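Chitosanase (PDB 6X2Q) binds chitosan oligosaccharides and, as a glycoside hydrolase family 46 chitosanase, probably hydrolyses the glycosidic bonds of chitosan. Local coordinates at residues Q6-A11 with V113-Y118; Q13-F18 with T136-Y141; R59-R64 with I68-L73. All coordinates share one frame; numbering follows the deposited sequence.

Contact 1 of 3, residues Q6-A11 with V113-Y118. With GCS (2-amino-2-deoxy-beta-D-glucopyranose), chain B.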
loop_
_atom_site.group_PDB
_atom_site.type_symbol
_atom_site.label_atom_id
_atom_site.label_comp_id
_atom_site.label_asym_id
_atom_site.label_seq_id
_atom_site.Cartn_x
_atom_site.Cartn_y
_atom_site.Cartn_z
ATOM N N GLN A 6 -18.475 -3.864 2.337
ATOM C CA GLN A 6 -18.538 -2.384 2.402
ATOM C C GLN A 6 -17.250 -1.855 3.053
ATOM O O GLN A 6 -16.764 -0.829 2.606
ATOM C CB GLN A 6 -19.783 -1.868 3.124
ATOM C CG GLN A 6 -19.852 -0.346 3.228
ATOM C CD GLN A 6 -21.123 0.244 3.808
ATOM O OE1 GLN A 6 -21.312 0.317 5.012
ATOM N NE2 GLN A 6 -22.003 0.714 2.946
ATOM N N GLN A 7 -16.692 -2.558 4.033
ATOM C CA GLN A 7 -15.457 -2.083 4.704
ATOM C C GLN A 7 -14.232 -2.180 3.780
ATOM O O GLN A 7 -13.408 -1.308 3.852
ATOM C CB GLN A 7 -15.271 -2.786 6.043
ATOM C CG GLN A 7 -16.232 -2.314 7.115
ATOM C CD GLN A 7 -16.169 -3.178 8.347
ATOM O OE1 GLN A 7 -15.747 -4.312 8.306
ATOM N NE2 GLN A 7 -16.574 -2.636 9.469
ATOM N N ARG A 8 -14.189 -3.204 2.936
ATOM C CA ARG A 8 -13.071 -3.397 1.991
ATOM C C ARG A 8 -13.177 -2.389 0.846
ATOM O O ARG A 8 -12.159 -1.852 0.458
ATOM C CB ARG A 8 -13.011 -4.829 1.482
ATOM C CG ARG A 8 -11.599 -5.302 1.182
ATOM C CD ARG A 8 -11.241 -4.973 -0.248
ATOM N NE ARG A 8 -9.850 -4.859 -0.611
ATOM C CZ ARG A 8 -9.009 -5.860 -0.627
ATOM N NH1 ARG A 8 -9.410 -7.055 -0.254
ATOM N NH2 ARG A 8 -7.779 -5.674 -1.033
ATOM N N LEU A 9 -14.375 -2.140 0.340
ATOM C CA LEU A 9 -14.472 -1.141 -0.740
ATOM C C LEU A 9 -14.037 0.193 -0.146
ATOM O O LEU A 9 -13.347 0.923 -0.804
ATOM C CB LEU A 9 -15.908 -1.081 -1.246
ATOM C CG LEU A 9 -16.404 0.323 -1.536
ATOM C CD1 LEU A 9 -16.344 0.609 -3.016
ATOM C CD2 LEU A 9 -17.797 0.529 -1.005
ATOM N N LEU A 10 -14.479 0.455 1.073
ATOM C CA LEU A 10 -14.127 1.641 1.836
ATOM C C LEU A 10 -12.613 1.752 2.005
ATOM O O LEU A 10 -12.017 2.784 1.689
ATOM C CB LEU A 10 -14.826 1.580 3.187
ATOM C CG LEU A 10 -15.523 2.772 3.827
ATOM C CD1 LEU A 10 -16.303 3.608 2.851
ATOM C CD2 LEU A 10 -16.458 2.202 4.848
ATOM N N ALA A 11 -11.974 0.684 2.488
ATOM C CA ALA A 11 -10.521 0.669 2.607
ATOM C C ALA A 11 -9.851 1.016 1.281
ATOM O O ALA A 11 -8.949 1.863 1.230
ATOM C CB ALA A 11 -10.054 -0.699 3.103
ATOM N N VAL A 113 -2.558 -9.993 -7.114
ATOM C CA VAL A 113 -1.276 -9.703 -6.479
ATOM C C VAL A 113 -1.471 -8.867 -5.223
ATOM O O VAL A 113 -0.883 -9.165 -4.175
ATOM C CB VAL A 113 -0.327 -9.022 -7.475
ATOM C CG1 VAL A 113 0.918 -8.583 -6.767
ATOM C CG2 VAL A 113 -0.002 -9.973 -8.610
ATOM N N VAL A 114 -2.304 -7.822 -5.302
ATOM C CA VAL A 114 -2.619 -7.046 -4.109
ATOM C C VAL A 114 -3.097 -7.961 -2.997
ATOM O O VAL A 114 -2.605 -7.896 -1.864
ATOM C CB VAL A 114 -3.669 -5.968 -4.416
ATOM C CG1 VAL A 114 -4.146 -5.335 -3.113
ATOM C CG2 VAL A 114 -3.077 -4.897 -5.313
ATOM N N ASP A 115 -4.042 -8.857 -3.318
ATOM C CA ASP A 115 -4.552 -9.775 -2.306
ATOM C C ASP A 115 -3.447 -10.671 -1.758
ATOM O O ASP A 115 -3.353 -10.876 -0.538
ATOM C CB ASP A 115 -5.687 -10.629 -2.881
ATOM C CG ASP A 115 -6.517 -11.287 -1.787
ATOM O OD1 ASP A 115 -7.234 -10.555 -1.057
ATOM O OD2 ASP A 115 -6.416 -12.526 -1.632
ATOM N N GLU A 116 -2.599 -11.217 -2.644
ATOM C CA GLU A 116 -1.548 -12.129 -2.202
ATOM C C GLU A 116 -0.441 -11.403 -1.435
ATOM O O GLU A 116 0.041 -11.908 -0.415
ATOM C CB GLU A 116 -0.951 -12.876 -3.400
ATOM C CG GLU A 116 0.028 -13.995 -3.002
ATOM C CD GLU A 116 1.260 -14.145 -3.929
ATOM O OE1 GLU A 116 1.819 -15.267 -3.983
ATOM O OE2 GLU A 116 1.685 -13.154 -4.574
ATOM N N LEU A 117 0.012 -10.245 -1.923
ATOM C CA LEU A 117 1.153 -9.624 -1.255
ATOM C C LEU A 117 0.747 -8.741 -0.073
ATOM O O LEU A 117 1.482 -8.661 0.919
ATOM C CB LEU A 117 1.975 -8.790 -2.247
ATOM C CG LEU A 117 2.741 -9.500 -3.368
ATOM C CD1 LEU A 117 3.511 -8.479 -4.168
ATOM C CD2 LEU A 117 3.688 -10.592 -2.844
ATOM N N TYR A 118 -0.396 -8.068 -0.148
ATOM C CA TYR A 118 -0.670 -6.990 0.800
ATOM C C TYR A 118 -1.884 -7.252 1.677
ATOM O O TYR A 118 -1.761 -7.211 2.908
ATOM C CB TYR A 118 -0.815 -5.662 0.036
ATOM C CG TYR A 118 0.469 -5.360 -0.702
ATOM C CD1 TYR A 118 1.688 -5.352 -0.026
ATOM C CD2 TYR A 118 0.479 -5.154 -2.077
ATOM C CE1 TYR A 118 2.866 -5.126 -0.690
ATOM C CE2 TYR A 118 1.667 -4.914 -2.750
ATOM C CZ TYR A 118 2.851 -4.904 -2.048
ATOM O OH TYR A 118 4.024 -4.689 -2.707
HETATM C C1 GCS B . 6.154 -0.239 -2.134
HETATM C C2 GCS B . 6.398 -1.507 -2.927
HETATM C C3 GCS B . 6.693 -2.630 -1.975
HETATM C C4 GCS B . 7.913 -2.334 -1.118
HETATM C C5 GCS B . 7.749 -0.879 -0.668
HETATM C C6 GCS B . 8.897 -0.272 0.092
HETATM N N2 GCS B . 5.358 -1.844 -3.830
HETATM O O1 GCS B . 5.868 0.953 -2.863
HETATM O O3 GCS B . 6.932 -3.732 -2.755
HETATM O O4 GCS B . 8.242 -3.261 -0.481
HETATM O O5 GCS B . 7.437 0.008 -1.711
HETATM O O6 GCS B . 10.138 -0.646 -0.404
#
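Arg8 alone reaches from segment 6-11 to segment 113-118, and its guanidinium meets Val114 and Asp115. NH2 lies 4.2 Å from the methyl CG1 of Val114. NH1 lies 4.2 Å from OD1 of Asp115, too far for a salt bridge. Both partners sit at the edge of the guanidinium, near its plane. The guanidinium and carboxylate planes are turned 34° from each other. Asp115 reaches across because its CG stands anti to the backbone N (chi1 -163°).

The firmer grip on Arg8 comes from around the contact. NE forms a salt bridge with Asp12, one turn further along the same helix. NH2 makes a weak hydrogen bond to the hydroxyl of Tyr141, and Phe119 adds a cation-pi contact. Asp115 OD1 has a weak bond of its own from Gln120.

One turn beyond Val114, Tyr118 reaches the bound sugar with its hydroxyl. Its OH lies 3.1 Å from O3 and 3.3 Å from N2 of the glucosamine unit. The sugar O3 lies at the ring edge, near its plane. CB of Leu117 sits 3.8 Å above one ring face. Asp52 OD1 is hydrogen-bonded to both the Tyr118 hydroxyl and the sugar, which is consistent with it fixing the hydroxyl's position.

Helix 104-129 thus presents one side to the N-terminal helix and another to the glycan pocket. The contact between the helices is slight: one van der Waals touch on Val114 and probably a longer-range attraction to Asp115, while Asp12 is the salt-bridge partner of Arg8.

Contact 2 of 3, residues Q13-F18 with T136-Y141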
loop_
_atom_site.group_PDB
_atom_site.type_symbol
_atom_site.label_atom_id
_atom_site.label_comp_id
_atom_site.label_asym_id
_atom_site.label_seq_id
_atom_site.Cartn_x
_atom_site.Cartn_y
_atom_site.Cartn_z
ATOM N N GLN A 13 -11.031 2.639 -1.311
ATOM C CA GLN A 13 -11.254 4.007 -1.761
ATOM C C GLN A 13 -10.456 4.998 -0.924
ATOM O O GLN A 13 -9.973 6.010 -1.448
ATOM C CB GLN A 13 -12.744 4.329 -1.734
ATOM C CG GLN A 13 -13.447 3.717 -2.926
ATOM C CD GLN A 13 -14.957 3.885 -2.927
ATOM O OE1 GLN A 13 -15.531 4.622 -2.125
ATOM N NE2 GLN A 13 -15.608 3.194 -3.845
ATOM N N ILE A 14 -10.281 4.702 0.369
ATOM C CA ILE A 14 -9.507 5.578 1.256
ATOM C C ILE A 14 -8.034 5.562 0.870
ATOM O O ILE A 14 -7.397 6.615 0.741
ATOM C CB ILE A 14 -9.693 5.153 2.728
ATOM C CG1 ILE A 14 -11.125 5.407 3.201
ATOM C CG2 ILE A 14 -8.688 5.854 3.618
ATOM C CD1 ILE A 14 -11.438 4.777 4.559
ATOM N N ILE A 15 -7.467 4.361 0.703
ATOM C CA ILE A 15 -6.058 4.235 0.350
ATOM C C ILE A 15 -5.808 4.824 -1.023
ATOM O O ILE A 15 -4.761 5.436 -1.281
ATOM C CB ILE A 15 -5.628 2.760 0.432
ATOM C CG1 ILE A 15 -5.721 2.306 1.888
ATOM C CG2 ILE A 15 -4.223 2.546 -0.171
ATOM C CD1 ILE A 15 -5.513 0.829 2.077
ATOM N N SER A 16 -6.764 4.647 -1.933
ATOM C CA SER A 16 -6.647 5.287 -3.232
ATOM C C SER A 16 -6.562 6.807 -3.083
ATOM O O SER A 16 -5.723 7.458 -3.717
ATOM C CB SER A 16 -7.821 4.870 -4.117
ATOM O OG SER A 16 -7.644 5.368 -5.427
ATOM N N ILE A 17 -7.408 7.385 -2.229
ATOM C CA ILE A 17 -7.326 8.818 -1.958
ATOM C C ILE A 17 -5.990 9.161 -1.313
ATOM O O ILE A 17 -5.339 10.139 -1.691
ATOM C CB ILE A 17 -8.509 9.266 -1.081
ATOM C CG1 ILE A 17 -9.809 9.254 -1.885
ATOM C CG2 ILE A 17 -8.251 10.661 -0.498
ATOM C CD1 ILE A 17 -11.061 9.337 -1.027
ATOM N N PHE A 18 -5.554 8.352 -0.346
ATOM C CA PHE A 18 -4.274 8.589 0.304
ATOM C C PHE A 18 -3.170 8.765 -0.717
ATOM O O PHE A 18 -2.337 9.669 -0.597
ATOM C CB PHE A 18 -3.925 7.432 1.242
ATOM C CG PHE A 18 -4.664 7.461 2.545
ATOM C CD1 PHE A 18 -5.493 8.529 2.862
ATOM C CD2 PHE A 18 -4.538 6.416 3.446
ATOM C CE1 PHE A 18 -6.195 8.551 4.046
ATOM C CE2 PHE A 18 -5.225 6.436 4.643
ATOM C CZ PHE A 18 -6.053 7.513 4.954
ATOM N N THR A 136 -7.998 -0.496 12.747
ATOM C CA THR A 136 -6.675 -1.110 12.861
ATOM C C THR A 136 -6.325 -1.929 11.614
ATOM O O THR A 136 -5.178 -1.907 11.149
ATOM C CB THR A 136 -6.617 -1.978 14.119
ATOM O OG1 THR A 136 -7.102 -1.213 15.210
ATOM C CG2 THR A 136 -5.187 -2.410 14.456
ATOM N N LEU A 137 -7.301 -2.658 11.056
ATOM C CA LEU A 137 -7.046 -3.431 9.842
ATOM C C LEU A 137 -6.716 -2.512 8.675
ATOM O O LEU A 137 -5.803 -2.793 7.886
ATOM C CB LEU A 137 -8.260 -4.309 9.505
ATOM C CG LEU A 137 -8.398 -5.676 10.196
ATOM C CD1 LEU A 137 -8.049 -5.619 11.675
ATOM C CD2 LEU A 137 -9.810 -6.265 10.010
ATOM N N LEU A 138 -7.453 -1.411 8.552
ATOM C CA LEU A 138 -7.180 -0.453 7.499
ATOM C C LEU A 138 -5.774 0.119 7.657
ATOM O O LEU A 138 -5.000 0.165 6.693
ATOM C CB LEU A 138 -8.245 0.643 7.541
ATOM C CG LEU A 138 -7.988 1.841 6.630
ATOM C CD1 LEU A 138 -8.001 1.410 5.167
ATOM C CD2 LEU A 138 -9.029 2.909 6.886
ATOM N N ALA A 139 -5.406 0.486 8.886
ATOM C CA ALA A 139 -4.088 1.058 9.135
ATOM C C ALA A 139 -2.987 0.066 8.805
ATOM O O ALA A 139 -1.952 0.444 8.244
ATOM C CB ALA A 139 -3.975 1.505 10.590
ATOM N N LEU A 140 -3.182 -1.211 9.148
ATOM C CA LEU A 140 -2.164 -2.193 8.780
ATOM C C LEU A 140 -2.109 -2.401 7.277
ATOM O O LEU A 140 -1.032 -2.645 6.720
ATOM C CB LEU A 140 -2.431 -3.526 9.475
ATOM C CG LEU A 140 -2.331 -3.472 10.995
ATOM C CD1 LEU A 140 -2.917 -4.758 11.604
ATOM C CD2 LEU A 140 -0.907 -3.254 11.444
ATOM N N TYR A 141 -3.253 -2.305 6.609
ATOM C CA TYR A 141 -3.291 -2.579 5.177
ATOM C C TYR A 141 -2.658 -1.435 4.393
ATOM O O TYR A 141 -1.870 -1.660 3.461
ATOM C CB TYR A 141 -4.732 -2.807 4.758
ATOM C CG TYR A 141 -4.968 -3.033 3.286
ATOM C CD1 TYR A 141 -4.125 -3.835 2.527
ATOM C CD2 TYR A 141 -6.071 -2.462 2.667
ATOM C CE1 TYR A 141 -4.380 -4.045 1.179
ATOM C CE2 TYR A 141 -6.334 -2.659 1.346
ATOM C CZ TYR A 141 -5.491 -3.447 0.598
ATOM O OH TYR A 141 -5.785 -3.619 -0.732
#
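Ile15 and Leu138 mark the closest backbone approach here, with their CA atoms 8.6 Å apart. Ile15 can be followed outward. At CB the chain forks. CG1 takes the branch anti to the carbonyl carbon (chi1 -65°), which carries it toward helix 134-147. CG1 itself lies 4.1 Å from CD1 of Leu138. Beyond it, the terminal CD1 touches two residues. It is 4.0 Å from Leu138 CD1 and 3.4 Å from CD2 of the Tyr141 ring, with CE2 a little further off. The Ile15 and Leu138 side chains run past each other in opposite directions, whereas Ile15 crosses Tyr141 at about a right angle.

The other Leu138 branch serves a second isoleucine. Its CD2 meets CD1 of Ile14 at 3.8 Å. Leu138 therefore divides its two methyls between neighbouring residues of helix 5-20. Around this group, Leu240 of strand 238-240 packs on Ile14, and Phe119 meets the Tyr141 ring edge-to-face.

All four touching residues are buried, and the atoms that meet are all carbon. The Tyr141 hydroxyl has a weak hydrogen bond with Arg8 NH2. The short helix segments cross at -42° with their axes 11.1 Å apart. This is helix-to-helix core packing within the largely helical GH46 fold of the lysozyme clan.

Contact 3 of 3, residues R59-R64 with I68-L73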
loop_
_atom_site.group_PDB
_atom_site.type_symbol
_atom_site.label_atom_id
_atom_site.label_comp_id
_atom_site.label_asym_id
_atom_site.label_seq_id
_atom_site.Cartn_x
_atom_site.Cartn_y
_atom_site.Cartn_z
ATOM N N ARG A 59 2.691 -13.005 -14.106
ATOM C CA ARG A 59 1.427 -13.722 -14.019
ATOM C C ARG A 59 0.555 -13.420 -15.228
ATOM O O ARG A 59 -0.098 -14.315 -15.767
ATOM C CB ARG A 59 0.712 -13.378 -12.720
ATOM C CG ARG A 59 1.545 -13.771 -11.530
ATOM C CD ARG A 59 0.831 -13.527 -10.236
ATOM N NE ARG A 59 -0.284 -14.439 -10.082
ATOM C CZ ARG A 59 -0.992 -14.546 -8.968
ATOM N NH1 ARG A 59 -0.679 -13.800 -7.923
ATOM N NH2 ARG A 59 -2.006 -15.398 -8.901
ATOM N N TYR A 60 0.552 -12.168 -15.680
ATOM C CA TYR A 60 -0.251 -11.820 -16.837
ATOM C C TYR A 60 0.251 -12.544 -18.079
ATOM O O TYR A 60 -0.546 -12.972 -18.922
ATOM C CB TYR A 60 -0.224 -10.314 -17.040
ATOM C CG TYR A 60 -1.069 -9.808 -18.187
ATOM C CD1 TYR A 60 -2.447 -10.020 -18.212
ATOM C CD2 TYR A 60 -0.490 -9.099 -19.238
ATOM C CE1 TYR A 60 -3.229 -9.541 -19.263
ATOM C CE2 TYR A 60 -1.259 -8.617 -20.294
ATOM C CZ TYR A 60 -2.624 -8.850 -20.311
ATOM O OH TYR A 60 -3.391 -8.366 -21.357
ATOM N N SER A 61 1.568 -12.721 -18.182
ATOM C CA SER A 61 2.154 -13.335 -19.363
ATOM C C SER A 61 1.886 -14.828 -19.399
ATOM O O SER A 61 1.875 -15.430 -20.481
ATOM C CB SER A 61 3.647 -13.053 -19.394
ATOM O OG SER A 61 3.853 -11.678 -19.695
ATOM N N ARG A 62 1.652 -15.441 -18.240
ATOM C CA ARG A 62 1.217 -16.829 -18.253
ATOM C C ARG A 62 -0.227 -16.952 -18.742
ATOM O O ARG A 62 -0.579 -17.951 -19.373
ATOM C CB ARG A 62 1.419 -17.447 -16.868
ATOM C CG ARG A 62 1.193 -18.937 -16.838
ATOM C CD ARG A 62 2.453 -19.718 -17.217
ATOM N NE ARG A 62 2.197 -21.158 -17.275
ATOM C CZ ARG A 62 1.549 -21.774 -18.263
ATOM N NH1 ARG A 62 1.366 -23.092 -18.206
ATOM N NH2 ARG A 62 1.085 -21.076 -19.303
ATOM N N LEU A 63 -1.058 -15.940 -18.504
ATOM C CA LEU A 63 -2.426 -15.955 -19.021
ATOM C C LEU A 63 -2.482 -15.554 -20.486
ATOM O O LEU A 63 -3.391 -15.992 -21.214
ATOM C CB LEU A 63 -3.330 -15.002 -18.225
ATOM C CG LEU A 63 -3.472 -15.113 -16.701
ATOM C CD1 LEU A 63 -4.316 -13.961 -16.182
ATOM C CD2 LEU A 63 -4.089 -16.434 -16.269
ATOM N N ARG A 64 -1.541 -14.718 -20.925
ATOM C CA ARG A 64 -1.568 -14.150 -22.273
ATOM C C ARG A 64 -0.144 -13.979 -22.789
ATOM O O ARG A 64 0.418 -12.879 -22.765
ATOM C CB ARG A 64 -2.314 -12.821 -22.286
ATOM C CG ARG A 64 -2.623 -12.346 -23.673
ATOM C CD ARG A 64 -3.147 -10.939 -23.653
ATOM N NE ARG A 64 -3.371 -10.444 -25.002
ATOM C CZ ARG A 64 -3.989 -9.303 -25.260
ATOM N NH1 ARG A 64 -4.443 -8.568 -24.256
ATOM N NH2 ARG A 64 -4.155 -8.900 -26.507
ATOM N N ILE A 68 1.811 -6.829 -24.862
ATOM C CA ILE A 68 2.734 -5.733 -25.116
ATOM C C ILE A 68 3.777 -5.520 -24.018
ATOM O O ILE A 68 4.735 -4.779 -24.238
ATOM C CB ILE A 68 1.889 -4.465 -25.340
ATOM C CG1 ILE A 68 1.066 -4.177 -24.076
ATOM C CG2 ILE A 68 0.986 -4.655 -26.560
ATOM C CD1 ILE A 68 0.103 -3.001 -24.192
ATOM N N LEU A 69 3.640 -6.150 -22.846
ATOM C CA LEU A 69 4.607 -5.964 -21.767
ATOM C C LEU A 69 5.685 -7.035 -21.730
ATOM O O LEU A 69 6.652 -6.895 -20.968
ATOM C CB LEU A 69 3.902 -5.926 -20.402
ATOM C CG LEU A 69 2.898 -4.801 -20.174
ATOM C CD1 LEU A 69 2.119 -5.060 -18.904
ATOM C CD2 LEU A 69 3.609 -3.474 -20.086
ATOM N N VAL A 70 5.545 -8.093 -22.524
ATOM C CA VAL A 70 6.510 -9.193 -22.478
ATOM C C VAL A 70 7.942 -8.742 -22.756
ATOM O O VAL A 70 8.867 -9.284 -22.133
ATOM C CB VAL A 70 6.054 -10.332 -23.395
ATOM C CG1 VAL A 70 7.021 -11.499 -23.313
ATOM C CG2 VAL A 70 4.655 -10.781 -23.014
ATOM N N PRO A 71 8.212 -7.808 -23.673
ATOM C CA PRO A 71 9.623 -7.482 -23.957
ATOM C C PRO A 71 10.388 -6.946 -22.749
ATOM O O PRO A 71 11.624 -6.955 -22.758
ATOM C CB PRO A 71 9.520 -6.428 -25.071
ATOM C CG PRO A 71 8.210 -6.693 -25.716
ATOM C CD PRO A 71 7.312 -7.076 -24.586
ATOM N N PHE A 72 9.702 -6.494 -21.702
ATOM C CA PHE A 72 10.392 -5.958 -20.538
ATOM C C PHE A 72 10.751 -7.021 -19.513
ATOM O O PHE A 72 11.482 -6.719 -18.573
ATOM C CB PHE A 72 9.545 -4.859 -19.906
ATOM C CG PHE A 72 9.266 -3.707 -20.842
ATOM C CD1 PHE A 72 10.227 -2.715 -21.059
ATOM C CD2 PHE A 72 8.061 -3.622 -21.525
ATOM C CE1 PHE A 72 9.981 -1.642 -21.933
ATOM C CE2 PHE A 72 7.800 -2.553 -22.401
ATOM C CZ PHE A 72 8.767 -1.560 -22.605
ATOM N N LEU A 73 10.302 -8.264 -19.696
ATOM C CA LEU A 73 10.543 -9.292 -18.686
ATOM C C LEU A 73 12.020 -9.540 -18.391
ATOM O O LEU A 73 12.374 -9.619 -17.200
ATOM C CB LEU A 73 9.836 -10.585 -19.101
ATOM C CG LEU A 73 8.356 -10.626 -18.734
ATOM C CD1 LEU A 73 7.729 -11.905 -19.276
ATOM C CD2 LEU A 73 8.222 -10.551 -17.225
#
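The hydroxyl of Ser61 is the polar atom at the centre of this contact. It is hydrogen-bonded to the carbonyl oxygen of Ile57, one turn back in helix 52-63, and to ND2 of Asn67 in the connecting loop. Two methyl groups of segment 68-73 close in on the same oxygen. CG2 of Val70 lies 3.5 Å from Ser61 OG, and CD1 of Leu73 lies 3.9 Å from it. These two are van der Waals contacts. With chi1 at -71°, OG stands anti to its own carbonyl carbon and beside the backbone N, which suits the bond back to Ile57.

Asn67 ties the turn together. Its ND2 also bonds the carbonyl oxygen of Arg64, where the chain leaves the helix, and its OD1 accepts from the backbone N of Leu69.

At the helix end, Arg64 reaches back, and its NH1 donates to Tyr60 OH over 3.1 Å. The bond is bent, with an N-H...O angle of 144°, and the hydroxyl lies 22° out of the guanidinium plane. Asn103 also bonds that hydroxyl, and Phe106 meets the Tyr60 ring edge-to-face.

Leu69 turns into the interior, against helices 93-100 and 104-129, while Val70 stays partly exposed beside Ser61. The arrangement is a connection between two consecutive helices, 52-63 and 73-82, in which the chain folds back so that Leu73 packs on helix 52-63.

How the contacts relate
From the N terminus, helix 5-20 supplies the first segment of both contact 1 and contact 2. Contact 1 closes a long loop back to helix 104-129. Contact 2 starts slightly later and ends on the next helix, 134-147, so the two loops cross. Their centres are 9 Å apart and they touch, for example where Ala11 packs on Leu138. Together they tie the N-terminal helix to two successive helices. Contact 3 is a short local turn nested inside both loops. Its centre lies about 24 Å from that of contact 1, yet Arg59 touches Val113 on helix 104-129. Contact 3 does not touch contact 2.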